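Local coordinates for protein glycosyl hydrolase, family 8 (Clostridium perfringens, PDB 3REN) that probably hydrolyses starch-like alpha-glucans as an alpha-amylase with an (alpha/alpha)6-barrel fold, and is related in sequence to glycosyl hydrolase family 8, at residues I119-L124 with D175-K180; I199-K204 with A244-E249; I236-R241 with A290-Y295; E257-D262 with K299-K304. One frame throughout, in Å; residues are numbered along the deposited sequence.

Contact 1 (I119-L124 with D175-K180); sequences IIKALL and DLPTMK
Thr-178 faces helix 119-124 with both branches of its side chain, and each meets a different residue. With chi1 at -58°, CG2 lies anti to the backbone N and reaches CG2 of Ile-120 at 3.5 Å; these two side chains cross at about a right angle, methyl against methyl. The other branch, OG1, sits 3.1 Å from CB of Lys-121 and is hydrogen-bonded to Leu-117 O, one turn earlier in that helix, so this buried hydroxyl is satisfied. Lys-121 leaves its helix almost fully extended and runs past Thr-178, laying CE 3.9 Å from CB of Pro-177. NZ of Lys-121 forms a salt bridge with Glu-243 and donates to a water 2.7 Å away. That water in turn donates to Asp-175 OD1 at 2.6 Å. Asp-175 is the N-cap of helix 176-185, and its OD1 also accepts a weak bond from Thr-178 N (3.3 Å). The axes of 119-124 and 176-180 pass 9.3 Å apart at 51°, running broadly the same way. Two helices side by side in this sense, separated in sequence by helix 133-150, are consistent with neighbours in one layer of an (alpha/alpha)6 barrel.

Contact 2 (I199-K204 with A244-E249); sequences IIENGK and AGENEE
Two bent side chains bring Lys-204 and Glu-248 together. In Lys-204 the turn comes at chi2 (-74°), after which the chain runs straight to its ammonium; Glu-248 folds at the same torsion (-57°), and the two slide past each other in opposite directions. NZ of Lys-204 ends 3.4 Å from OE1 of Glu-248, a salt bridge whose hydrogen bond is weak. A water reinforces it, accepting from Lys-204 NZ at 2.7 Å and donating to Glu-248 OE1 at 3.1 Å. Lys-204 also donates to Pro-210 O, while OE2 of Glu-248 bonds Tyr-212 OH and Arg-241. The site lies at helix ends of the (alpha/alpha)6 barrel: a Schellman motif with positive phi at Gly-245 closes helix 231-243, and Glu-248 is the N-cap of helix 249-262. On the same linker, Glu-246 approaches Glu-201 at about a right angle, with the carboxylate planes turned 79° apart and OE2 of Glu-201 4.0 Å from OE1 of Glu-246. OE2 of Glu-246 is hydrogen-bonded to the hydroxyl of Tyr-193. Arg-241 would probably ease the repulsion, since its NH1 forms a salt bridge with Glu-201 and a long, weak ion pair with Glu-246.

Contact 3 (I236-R241 with A290-Y295); sequences IVILNR and ALIANY
Leu-239 packs into the angle between Leu-291 and Ile-292, joining two helices of the (alpha/alpha)6 barrel that lie side by side. The axes of 236-241 and 290-295 run in nearly the same direction, 22° apart, with a closest approach of 9.7 Å. Because helix 249-262 comes between the two helices in sequence, the pairing is consistent with neighbours in one ring of the barrel.

The first kind of interaction is apolar packing between side chains. CG of Leu-239 is anti to the backbone N (chi1 -179°), which carries the fork of the side chain across to the other helix. Its CD2 reaches CB of Leu-291 at 3.8 Å. Nearer the backbone, CB of Leu-239 lies 4.0 Å from CG1 of Ile-292. The far end of that isoleucine serves a second neighbour: CD1 of Ile-292 meets CG2 of Ile-238 at 3.9 Å. Ile-252 of helix 249-262 touches both Ile-238 and Ile-292, so the two isoleucines belong to a three-helix apolar cluster. On another side of helix 283-296, Ala-290 and Ala-293 pack on helix 299-312.

The second kind is contact between a side chain and the backbone. The CA atoms of Leu-239 and Ile-292 are 5.6 Å apart, close enough for side chains on one helix to reach main-chain atoms of the other. CD1 of Leu-239 rests against the peptide joining Leu-291 to Ile-292, 3.9 Å from Leu-291 C and equally far from Ile-292 N.

Contact 4 (E257-D262 with K299-K304); sequences EKFKKD and KELFNK
Lys-304 lies along the ring of Phe-259 and can be followed atom by atom. CB is near the outer part of the ring, 3.9 Å from CE2 of Phe-259. CG comes next, over one face but displaced toward the rim: it stands 3.9 Å from the centroid of the Phe-259 ring and 19° off the normal, a CH-pi contact, with CZ its closest ring atom. CD is above the middle of the ring, 4.1 Å from both CG and CD1 of Phe-259, as the two side chains slide past each other in opposite directions. Bends at chi3 and chi4 (-67°) then lift CE off the face and swing NZ out past the rim. There NZ of Lys-304 donates to a water at 2.7 Å, and the water donates to Lys-260 O at 2.8 Å, bridging the two helices through solvent.

The helices joined, 249-262 and 299-312, are separated in sequence by helix 283-296, and the centre of the contact is about 21 Å from that of the chain. This is consistent with packing in the outer layer of the (alpha/alpha)6 barrel.

Phe-259 reaches across because its CG is anti to the backbone N (chi1 -160°). Besides Lys-304 it meets Leu-301, whose CD1 approaches CD2 of Phe-259 obliquely at 3.7 Å. Leu-301 also packs on Val-289 and Ala-293 of helix 283-296, and Leu-265 touches Phe-259 from the loop that follows its helix. The carbonyl O of Lys-304 lies 3.6 Å from CZ of Phe-259.

In the fold
From the N terminus, contact 1 closes first, bringing helix 113-130 to helix 176-185 before any other contact opens. Contact 2 begins at the end of helix 188-201 and returns at 244-249. Contact 3 opens within that loop and joins helix 231-243 to helix 283-296, so contacts 2 and 3 cross. Contact 4, opening at 257-262 and closing at 299-304, joins helix 249-262 to helix 299-312 and crosses contact 3, whereas contacts 2 and 4 are in series. Lys-180 NZ lies 3.2 Å from Ala-244 O, a probable hydrogen bond between contacts 1 and 2, and Ala-293 CB packs 3.8 Å from Leu-301 CG between contacts 3 and 4.

Contact 1 (I119-L124 with D175-K180)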
loop_
_atom_site.group_PDB
_atom_site.type_symbol
_atom_site.label_atom_id
_atom_site.label_comp_id
_atom_site.label_asym_id
_atom_site.label_seq_id
_atom_site.Cartn_x
_atom_site.Cartn_y
_atom_site.Cartn_z
ATOM N N ILE A 119 1.882 6.819 -6.395
ATOM C CA ILE A 119 2.788 7.924 -6.705
ATOM C C ILE A 119 2.057 9.208 -7.107
ATOM O O ILE A 119 2.423 10.307 -6.668
ATOM C CB ILE A 119 3.843 7.460 -7.742
ATOM C CG1 ILE A 119 4.813 6.515 -7.008
ATOM C CG2 ILE A 119 4.641 8.704 -8.332
ATOM C CD1 ILE A 119 5.752 5.696 -7.856
ATOM N N ILE A 120 1.004 9.078 -7.910
ATOM C CA ILE A 120 0.173 10.210 -8.241
ATOM C C ILE A 120 -0.405 10.800 -6.957
ATOM O O ILE A 120 -0.398 12.005 -6.798
ATOM C CB ILE A 120 -0.945 9.824 -9.225
ATOM C CG1 ILE A 120 -0.377 9.668 -10.630
ATOM C CG2 ILE A 120 -2.052 10.899 -9.239
ATOM C CD1 ILE A 120 -1.068 8.521 -11.446
ATOM N N LYS A 121 -0.892 9.949 -6.045
ATOM C CA LYS A 121 -1.482 10.416 -4.797
ATOM C C LYS A 121 -0.454 11.187 -3.971
ATOM O O LYS A 121 -0.745 12.288 -3.519
ATOM C CB LYS A 121 -2.022 9.241 -3.965
ATOM C CG LYS A 121 -2.753 9.676 -2.670
ATOM C CD LYS A 121 -3.099 8.421 -1.824
ATOM C CE LYS A 121 -4.184 8.747 -0.792
ATOM N NZ LYS A 121 -4.422 7.658 0.264
ATOM N N ALA A 122 0.753 10.645 -3.799
ATOM C CA ALA A 122 1.822 11.343 -3.060
ATOM C C ALA A 122 2.163 12.695 -3.690
ATOM O O ALA A 122 2.374 13.689 -2.987
ATOM C CB ALA A 122 3.071 10.485 -2.994
ATOM N N LEU A 123 2.206 12.730 -5.011
ATOM C CA LEU A 123 2.475 13.976 -5.760
ATOM C C LEU A 123 1.369 15.025 -5.609
ATOM O O LEU A 123 1.654 16.214 -5.386
ATOM C CB LEU A 123 2.767 13.673 -7.227
ATOM C CG LEU A 123 4.131 13.030 -7.501
ATOM C CD1 LEU A 123 4.153 12.488 -8.920
ATOM C CD2 LEU A 123 5.271 14.043 -7.288
ATOM N N LEU A 124 0.107 14.609 -5.723
ATOM C CA LEU A 124 -1.008 15.538 -5.540
ATOM C C LEU A 124 -1.090 16.028 -4.091
ATOM O O LEU A 124 -1.300 17.214 -3.850
ATOM C CB LEU A 124 -2.327 14.942 -6.021
ATOM C CG LEU A 124 -2.353 14.629 -7.525
ATOM C CD1 LEU A 124 -3.680 13.942 -7.960
ATOM C CD2 LEU A 124 -2.089 15.908 -8.342
ATOM N N ASP A 175 -7.686 2.749 -6.559
ATOM C CA ASP A 175 -7.336 3.747 -5.563
ATOM C C ASP A 175 -8.310 4.925 -5.690
ATOM O O ASP A 175 -8.001 5.949 -6.283
ATOM C CB ASP A 175 -5.913 4.195 -5.876
ATOM C CG ASP A 175 -5.275 5.023 -4.784
ATOM O OD1 ASP A 175 -5.981 5.619 -3.943
ATOM O OD2 ASP A 175 -4.016 5.098 -4.793
ATOM N N LEU A 176 -9.444 4.777 -5.068
ATOM C CA LEU A 176 -10.486 5.750 -5.127
ATOM C C LEU A 176 -10.024 7.137 -4.674
ATOM O O LEU A 176 -10.380 8.068 -5.301
ATOM C CB LEU A 176 -11.673 5.327 -4.271
ATOM C CG LEU A 176 -12.806 4.538 -4.904
ATOM C CD1 LEU A 176 -12.497 3.873 -6.127
ATOM C CD2 LEU A 176 -13.807 3.850 -4.036
ATOM N N PRO A 177 -9.235 7.252 -3.616
ATOM C CA PRO A 177 -8.808 8.587 -3.181
ATOM C C PRO A 177 -7.990 9.312 -4.244
ATOM O O PRO A 177 -8.185 10.507 -4.434
ATOM C CB PRO A 177 -7.943 8.316 -1.920
ATOM C CG PRO A 177 -8.482 7.012 -1.435
ATOM C CD PRO A 177 -8.775 6.218 -2.682
ATOM N N THR A 178 -7.094 8.602 -4.920
ATOM C CA THR A 178 -6.307 9.207 -5.983
ATOM C C THR A 178 -7.245 9.630 -7.135
ATOM O O THR A 178 -7.108 10.723 -7.681
ATOM C CB THR A 178 -5.236 8.217 -6.478
ATOM O OG1 THR A 178 -4.394 7.819 -5.372
ATOM C CG2 THR A 178 -4.390 8.847 -7.564
HETATM N N MSE A 179 -8.203 8.779 -7.498
HETATM C CA MSE A 179 -9.120 9.108 -8.602
HETATM C C MSE A 179 -9.989 10.334 -8.271
HETATM O O MSE A 179 -10.318 11.128 -9.150
HETATM C CB MSE A 179 -9.994 7.911 -9.018
HETATM C CG MSE A 179 -9.188 6.777 -9.633
HETATM SE SE MSE A 179 -10.297 5.181 -9.608
HETATM C CE MSE A 179 -9.060 3.836 -10.251
ATOM N N LYS A 180 -10.396 10.446 -7.017
ATOM C CA LYS A 180 -11.093 11.615 -6.520
ATOM C C LYS A 180 -10.191 12.848 -6.642
ATOM O O LYS A 180 -10.588 13.840 -7.244
ATOM C CB LYS A 180 -11.451 11.418 -5.059
ATOM C CG LYS A 180 -12.198 12.614 -4.438
ATOM C CD LYS A 180 -13.028 12.149 -3.281
ATOM C CE LYS A 180 -13.778 13.325 -2.693
ATOM N NZ LYS A 180 -14.730 12.808 -1.704
HETATM O O HOH W 1 -4.738 5.772 -1.673
#

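Contact 2 (I199-K204 with A244-E249)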
loop_
_atom_site.group_PDB
_atom_site.type_symbol
_atom_site.label_atom_id
_atom_site.label_comp_id
_atom_site.label_asym_id
_atom_site.label_seq_id
_atom_site.Cartn_x
_atom_site.Cartn_y
_atom_site.Cartn_z
ATOM N N ILE A 199 -17.270 -1.280 -9.513
ATOM C CA ILE A 199 -16.562 -2.556 -9.414
ATOM C C ILE A 199 -16.433 -2.985 -7.937
ATOM O O ILE A 199 -16.741 -4.131 -7.584
ATOM C CB ILE A 199 -15.178 -2.499 -10.122
ATOM C CG1 ILE A 199 -15.351 -2.288 -11.624
ATOM C CG2 ILE A 199 -14.399 -3.741 -9.913
ATOM C CD1 ILE A 199 -14.024 -2.068 -12.425
ATOM N N ILE A 200 -15.998 -2.062 -7.071
ATOM C CA ILE A 200 -15.878 -2.338 -5.643
ATOM C C ILE A 200 -17.236 -2.726 -5.079
ATOM O O ILE A 200 -17.398 -3.785 -4.450
ATOM C CB ILE A 200 -15.361 -1.096 -4.840
ATOM C CG1 ILE A 200 -13.984 -0.650 -5.324
ATOM C CG2 ILE A 200 -15.352 -1.393 -3.345
ATOM C CD1 ILE A 200 -13.026 -1.759 -5.488
ATOM N N GLU A 201 -18.220 -1.871 -5.307
ATOM C CA GLU A 201 -19.561 -2.066 -4.725
ATOM C C GLU A 201 -20.255 -3.369 -5.127
ATOM O O GLU A 201 -20.959 -3.968 -4.318
ATOM C CB GLU A 201 -20.461 -0.850 -4.978
ATOM C CG GLU A 201 -20.249 0.246 -3.951
ATOM C CD GLU A 201 -21.023 1.532 -4.240
ATOM O OE1 GLU A 201 -21.706 1.596 -5.273
ATOM O OE2 GLU A 201 -20.935 2.502 -3.434
ATOM N N ASN A 202 -20.020 -3.821 -6.356
ATOM C CA ASN A 202 -20.566 -5.075 -6.830
ATOM C C ASN A 202 -19.719 -6.292 -6.449
ATOM O O ASN A 202 -20.055 -7.439 -6.800
ATOM C CB ASN A 202 -20.790 -5.038 -8.350
ATOM C CG ASN A 202 -21.941 -4.093 -8.750
ATOM O OD1 ASN A 202 -23.041 -4.210 -8.245
ATOM N ND2 ASN A 202 -21.666 -3.156 -9.648
ATOM N N GLY A 203 -18.635 -6.067 -5.720
ATOM C CA GLY A 203 -17.740 -7.158 -5.391
ATOM C C GLY A 203 -17.712 -7.589 -3.939
ATOM O O GLY A 203 -16.739 -8.227 -3.507
ATOM N N LYS A 204 -18.757 -7.292 -3.167
ATOM C CA LYS A 204 -18.840 -7.856 -1.808
ATOM C C LYS A 204 -18.866 -9.362 -1.844
ATOM O O LYS A 204 -19.435 -9.948 -2.765
ATOM C CB LYS A 204 -20.084 -7.402 -1.059
ATOM C CG LYS A 204 -20.035 -5.985 -0.516
ATOM C CD LYS A 204 -19.150 -5.851 0.685
ATOM C CE LYS A 204 -19.417 -4.511 1.370
ATOM N NZ LYS A 204 -18.453 -4.243 2.489
ATOM N N ALA A 244 -11.962 8.090 0.513
ATOM C CA ALA A 244 -12.668 8.769 -0.562
ATOM C C ALA A 244 -14.077 9.200 -0.148
ATOM O O ALA A 244 -14.828 9.717 -0.962
ATOM C CB ALA A 244 -12.747 7.847 -1.795
ATOM N N GLY A 245 -14.439 8.962 1.103
ATOM C CA GLY A 245 -15.753 9.344 1.631
ATOM C C GLY A 245 -16.854 8.308 1.447
ATOM O O GLY A 245 -18.013 8.593 1.717
ATOM N N GLU A 246 -16.527 7.105 0.978
ATOM C CA GLU A 246 -17.569 6.069 0.790
ATOM C C GLU A 246 -17.860 5.316 2.094
ATOM O O GLU A 246 -17.114 5.451 3.081
ATOM C CB GLU A 246 -17.156 5.080 -0.299
ATOM C CG GLU A 246 -16.768 5.696 -1.630
ATOM C CD GLU A 246 -17.960 6.275 -2.407
ATOM O OE1 GLU A 246 -19.126 5.850 -2.168
ATOM O OE2 GLU A 246 -17.721 7.170 -3.263
ATOM N N ASN A 247 -18.896 4.479 2.076
ATOM C CA ASN A 247 -19.396 3.809 3.281
ATOM C C ASN A 247 -18.852 2.395 3.448
ATOM O O ASN A 247 -19.040 1.578 2.573
ATOM C CB ASN A 247 -20.935 3.751 3.222
ATOM C CG ASN A 247 -21.562 3.139 4.494
ATOM O OD1 ASN A 247 -21.247 2.008 4.887
ATOM N ND2 ASN A 247 -22.441 3.901 5.138
ATOM N N GLU A 248 -18.197 2.129 4.568
ATOM C CA GLU A 248 -17.709 0.790 4.943
ATOM C C GLU A 248 -18.136 0.396 6.375
ATOM O O GLU A 248 -17.410 -0.308 7.052
ATOM C CB GLU A 248 -16.175 0.708 4.841
ATOM C CG GLU A 248 -15.637 0.717 3.386
ATOM C CD GLU A 248 -16.210 -0.417 2.506
ATOM O OE1 GLU A 248 -16.527 -1.474 3.053
ATOM O OE2 GLU A 248 -16.359 -0.261 1.274
ATOM N N GLU A 249 -19.328 0.785 6.785
ATOM C CA GLU A 249 -19.796 0.485 8.117
ATOM C C GLU A 249 -19.868 -1.026 8.445
ATOM O O GLU A 249 -19.366 -1.433 9.434
ATOM C CB GLU A 249 -21.160 1.158 8.366
ATOM C CG GLU A 249 -21.150 2.672 8.290
ATOM C CD GLU A 249 -22.454 3.344 8.721
ATOM O OE1 GLU A 249 -23.496 3.188 8.094
HETATM O O HOH W 2 -19.260 -2.363 4.254
#

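Contact 3 (I236-R241 with A290-Y295)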
loop_
_atom_site.group_PDB
_atom_site.type_symbol
_atom_site.label_atom_id
_atom_site.label_comp_id
_atom_site.label_asym_id
_atom_site.label_seq_id
_atom_site.Cartn_x
_atom_site.Cartn_y
_atom_site.Cartn_z
ATOM N N ILE A 236 -7.024 -3.047 2.100
ATOM C CA ILE A 236 -6.604 -1.972 1.206
ATOM C C ILE A 236 -7.865 -1.363 0.576
ATOM O O ILE A 236 -8.044 -0.133 0.593
ATOM C CB ILE A 236 -5.594 -2.448 0.140
ATOM C CG1 ILE A 236 -4.280 -2.839 0.811
ATOM C CG2 ILE A 236 -5.307 -1.297 -0.930
ATOM C CD1 ILE A 236 -3.394 -3.735 -0.017
ATOM N N VAL A 237 -8.750 -2.208 0.045
ATOM C CA VAL A 237 -9.985 -1.699 -0.592
ATOM C C VAL A 237 -10.793 -0.856 0.411
ATOM O O VAL A 237 -11.297 0.234 0.082
ATOM C CB VAL A 237 -10.874 -2.853 -1.094
ATOM C CG1 VAL A 237 -12.231 -2.334 -1.510
ATOM C CG2 VAL A 237 -10.188 -3.631 -2.250
ATOM N N ILE A 238 -10.944 -1.369 1.632
ATOM C CA ILE A 238 -11.714 -0.666 2.677
ATOM C C ILE A 238 -11.109 0.679 3.012
ATOM O O ILE A 238 -11.840 1.679 3.041
ATOM C CB ILE A 238 -11.860 -1.526 3.957
ATOM C CG1 ILE A 238 -12.746 -2.749 3.650
ATOM C CG2 ILE A 238 -12.382 -0.698 5.123
ATOM C CD1 ILE A 238 -12.610 -3.896 4.671
ATOM N N LEU A 239 -9.786 0.713 3.230
ATOM C CA LEU A 239 -9.105 1.986 3.464
ATOM C C LEU A 239 -9.309 2.953 2.284
ATOM O O LEU A 239 -9.601 4.123 2.520
ATOM C CB LEU A 239 -7.629 1.794 3.768
ATOM C CG LEU A 239 -6.738 2.999 4.074
ATOM C CD1 LEU A 239 -7.235 3.750 5.316
ATOM C CD2 LEU A 239 -5.362 2.472 4.353
ATOM N N ASN A 240 -9.214 2.464 1.038
ATOM C CA ASN A 240 -9.442 3.331 -0.155
ATOM C C ASN A 240 -10.851 3.907 -0.170
ATOM O O ASN A 240 -11.040 5.078 -0.410
ATOM C CB ASN A 240 -9.164 2.576 -1.489
ATOM C CG ASN A 240 -7.672 2.367 -1.747
ATOM O OD1 ASN A 240 -6.847 3.086 -1.198
ATOM N ND2 ASN A 240 -7.322 1.383 -2.583
ATOM N N ARG A 241 -11.840 3.070 0.088
ATOM C CA ARG A 241 -13.239 3.496 0.129
ATOM C C ARG A 241 -13.482 4.613 1.142
ATOM O O ARG A 241 -14.136 5.601 0.841
ATOM C CB ARG A 241 -14.108 2.294 0.486
ATOM C CG ARG A 241 -14.371 1.328 -0.699
ATOM C CD ARG A 241 -15.599 1.781 -1.492
ATOM N NE ARG A 241 -16.816 1.464 -0.746
ATOM C CZ ARG A 241 -18.063 1.715 -1.145
ATOM N NH1 ARG A 241 -18.328 2.349 -2.288
ATOM N NH2 ARG A 241 -19.056 1.369 -0.349
ATOM N N ALA A 290 -5.063 -0.305 11.553
ATOM C CA ALA A 290 -4.725 0.926 12.284
ATOM C C ALA A 290 -5.027 2.175 11.471
ATOM O O ALA A 290 -5.529 3.154 12.014
ATOM C CB ALA A 290 -3.235 0.911 12.711
ATOM N N LEU A 291 -4.717 2.161 10.172
ATOM C CA LEU A 291 -5.023 3.358 9.329
ATOM C C LEU A 291 -6.535 3.593 9.156
ATOM O O LEU A 291 -7.018 4.742 9.110
ATOM C CB LEU A 291 -4.338 3.261 7.966
ATOM C CG LEU A 291 -2.832 3.444 8.131
ATOM C CD1 LEU A 291 -2.127 2.876 6.931
ATOM C CD2 LEU A 291 -2.481 4.943 8.382
ATOM N N ILE A 292 -7.271 2.486 9.053
ATOM C CA ILE A 292 -8.724 2.526 9.036
ATOM C C ILE A 292 -9.257 3.137 10.339
ATOM O O ILE A 292 -10.082 4.060 10.303
ATOM C CB ILE A 292 -9.306 1.114 8.799
ATOM C CG1 ILE A 292 -9.062 0.680 7.337
ATOM C CG2 ILE A 292 -10.781 1.075 9.108
ATOM C CD1 ILE A 292 -9.127 -0.846 7.183
ATOM N N ALA A 293 -8.776 2.633 11.471
ATOM C CA ALA A 293 -9.276 3.042 12.784
ATOM C C ALA A 293 -8.916 4.496 13.017
ATOM O O ALA A 293 -9.715 5.250 13.557
ATOM C CB ALA A 293 -8.675 2.206 13.867
ATOM N N ASN A 294 -7.715 4.875 12.587
ATOM C CA ASN A 294 -7.295 6.274 12.689
ATOM C C ASN A 294 -8.258 7.176 11.934
ATOM O O ASN A 294 -8.727 8.191 12.465
ATOM C CB ASN A 294 -5.899 6.490 12.107
ATOM C CG ASN A 294 -5.464 7.967 12.200
ATOM O OD1 ASN A 294 -5.374 8.664 11.192
ATOM N ND2 ASN A 294 -5.215 8.435 13.417
ATOM N N TYR A 295 -8.547 6.782 10.697
ATOM C CA TYR A 295 -9.387 7.574 9.829
ATOM C C TYR A 295 -10.788 7.765 10.429
ATOM O O TYR A 295 -11.291 8.884 10.480
ATOM C CB TYR A 295 -9.460 6.971 8.415
ATOM C CG TYR A 295 -10.168 7.905 7.473
ATOM C CD1 TYR A 295 -11.546 7.841 7.320
ATOM C CD2 TYR A 295 -9.465 8.899 6.778
ATOM C CE1 TYR A 295 -12.222 8.733 6.490
ATOM C CE2 TYR A 295 -10.136 9.782 5.947
ATOM C CZ TYR A 295 -11.509 9.692 5.823
ATOM O OH TYR A 295 -12.182 10.540 4.999
#

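Contact 4 (E257-D262 with K299-K304)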
loop_
_atom_site.group_PDB
_atom_site.type_symbol
_atom_site.label_atom_id
_atom_site.label_comp_id
_atom_site.label_asym_id
_atom_site.label_seq_id
_atom_site.Cartn_x
_atom_site.Cartn_y
_atom_site.Cartn_z
ATOM N N GLU A 257 -15.340 -6.947 15.196
ATOM C CA GLU A 257 -15.858 -8.148 15.869
ATOM C C GLU A 257 -14.878 -9.341 15.774
ATOM O O GLU A 257 -14.599 -10.051 16.781
ATOM C CB GLU A 257 -17.231 -8.520 15.286
ATOM N N LYS A 258 -14.323 -9.564 14.583
ATOM C CA LYS A 258 -13.367 -10.656 14.383
ATOM C C LYS A 258 -12.119 -10.472 15.219
ATOM O O LYS A 258 -11.652 -11.439 15.853
ATOM C CB LYS A 258 -12.961 -10.775 12.909
ATOM C CG LYS A 258 -11.955 -11.895 12.581
ATOM C CD LYS A 258 -12.499 -13.314 12.971
ATOM C CE LYS A 258 -13.689 -13.702 12.059
ATOM N NZ LYS A 258 -14.163 -15.120 12.267
ATOM N N PHE A 259 -11.564 -9.265 15.222
ATOM C CA PHE A 259 -10.339 -8.918 15.954
ATOM C C PHE A 259 -10.623 -9.102 17.451
ATOM O O PHE A 259 -9.870 -9.611 18.169
ATOM C CB PHE A 259 -9.947 -7.465 15.691
ATOM C CG PHE A 259 -8.485 -7.097 15.968
ATOM C CD1 PHE A 259 -7.612 -7.933 16.608
ATOM C CD2 PHE A 259 -7.996 -5.864 15.557
ATOM C CE1 PHE A 259 -6.345 -7.564 16.832
ATOM C CE2 PHE A 259 -6.732 -5.513 15.784
ATOM C CZ PHE A 259 -5.899 -6.349 16.421
ATOM N N LYS A 260 -11.779 -8.658 17.864
ATOM C CA LYS A 260 -12.153 -8.818 19.242
ATOM C C LYS A 260 -12.317 -10.280 19.645
ATOM O O LYS A 260 -11.742 -10.692 20.579
ATOM C CB LYS A 260 -13.391 -8.007 19.528
ATOM C CG LYS A 260 -14.109 -8.279 20.798
ATOM N NZ LYS A 260 -16.938 -9.521 18.587
ATOM N N LYS A 261 -13.048 -11.042 18.862
ATOM C CA LYS A 261 -13.239 -12.451 19.134
ATOM C C LYS A 261 -12.013 -13.374 19.026
ATOM O O LYS A 261 -11.738 -14.042 19.941
ATOM C CB LYS A 261 -14.372 -12.996 18.304
ATOM C CG LYS A 261 -14.911 -14.300 18.771
ATOM N N ASP A 262 -11.248 -13.317 17.944
ATOM C CA ASP A 262 -10.024 -14.126 17.814
ATOM C C ASP A 262 -8.836 -13.560 18.612
ATOM O O ASP A 262 -7.971 -14.305 19.082
ATOM C CB ASP A 262 -9.642 -14.306 16.330
ATOM C CG ASP A 262 -10.577 -15.265 15.581
ATOM O OD1 ASP A 262 -11.516 -15.796 16.225
ATOM O OD2 ASP A 262 -10.381 -15.501 14.353
ATOM N N LYS A 299 -10.583 4.672 18.575
ATOM C CA LYS A 299 -9.359 4.617 19.368
ATOM C C LYS A 299 -9.005 3.221 19.855
ATOM O O LYS A 299 -7.834 2.854 19.853
ATOM C CB LYS A 299 -9.384 5.621 20.540
ATOM N N GLU A 300 -10.000 2.451 20.241
ATOM C CA GLU A 300 -9.841 1.110 20.766
ATOM C C GLU A 300 -9.262 0.129 19.712
ATOM O O GLU A 300 -8.349 -0.555 19.972
ATOM C CB GLU A 300 -11.206 0.584 21.229
ATOM C CD GLU A 300 -13.036 2.439 20.954
ATOM O OE1 GLU A 300 -14.039 1.953 20.376
ATOM O OE2 GLU A 300 -12.691 3.591 20.796
ATOM N N LEU A 301 -9.830 0.168 18.523
ATOM C CA LEU A 301 -9.366 -0.601 17.358
ATOM C C LEU A 301 -7.934 -0.194 16.971
ATOM O O LEU A 301 -7.073 -1.043 16.707
ATOM C CB LEU A 301 -10.333 -0.405 16.168
ATOM C CG LEU A 301 -10.020 -1.225 14.912
ATOM C CD1 LEU A 301 -9.968 -2.703 15.264
ATOM C CD2 LEU A 301 -10.977 -0.988 13.707
ATOM N N PHE A 302 -7.704 1.108 16.956
ATOM C CA PHE A 302 -6.416 1.695 16.645
ATOM C C PHE A 302 -5.363 1.173 17.577
ATOM O O PHE A 302 -4.340 0.708 17.117
ATOM C CB PHE A 302 -6.464 3.245 16.698
ATOM C CG PHE A 302 -5.138 3.895 16.339
ATOM C CD1 PHE A 302 -4.303 4.406 17.345
ATOM C CD2 PHE A 302 -4.694 3.922 15.007
ATOM C CE1 PHE A 302 -3.058 4.995 17.029
ATOM C CE2 PHE A 302 -3.433 4.503 14.662
ATOM C CZ PHE A 302 -2.622 5.054 15.663
ATOM N N ASN A 303 -5.616 1.226 18.890
ATOM C CA ASN A 303 -4.635 0.760 19.885
ATOM C C ASN A 303 -4.395 -0.741 19.816
ATOM O O ASN A 303 -3.271 -1.206 20.011
ATOM C CB ASN A 303 -5.073 1.181 21.297
ATOM C CG ASN A 303 -4.846 2.667 21.534
ATOM O OD1 ASN A 303 -3.918 3.268 20.976
ATOM N ND2 ASN A 303 -5.660 3.253 22.387
ATOM N N LYS A 304 -5.463 -1.488 19.536
ATOM C CA LYS A 304 -5.380 -2.942 19.393
ATOM C C LYS A 304 -4.465 -3.318 18.228
ATOM O O LYS A 304 -3.647 -4.231 18.347
ATOM C CB LYS A 304 -6.771 -3.506 19.133
ATOM C CG LYS A 304 -6.963 -4.943 19.611
ATOM C CD LYS A 304 -8.452 -5.331 19.659
ATOM C CE LYS A 304 -8.806 -6.165 20.940
ATOM N NZ LYS A 304 -8.202 -7.522 20.992
HETATM O O HOH W 3 -9.496 -9.679 21.945
#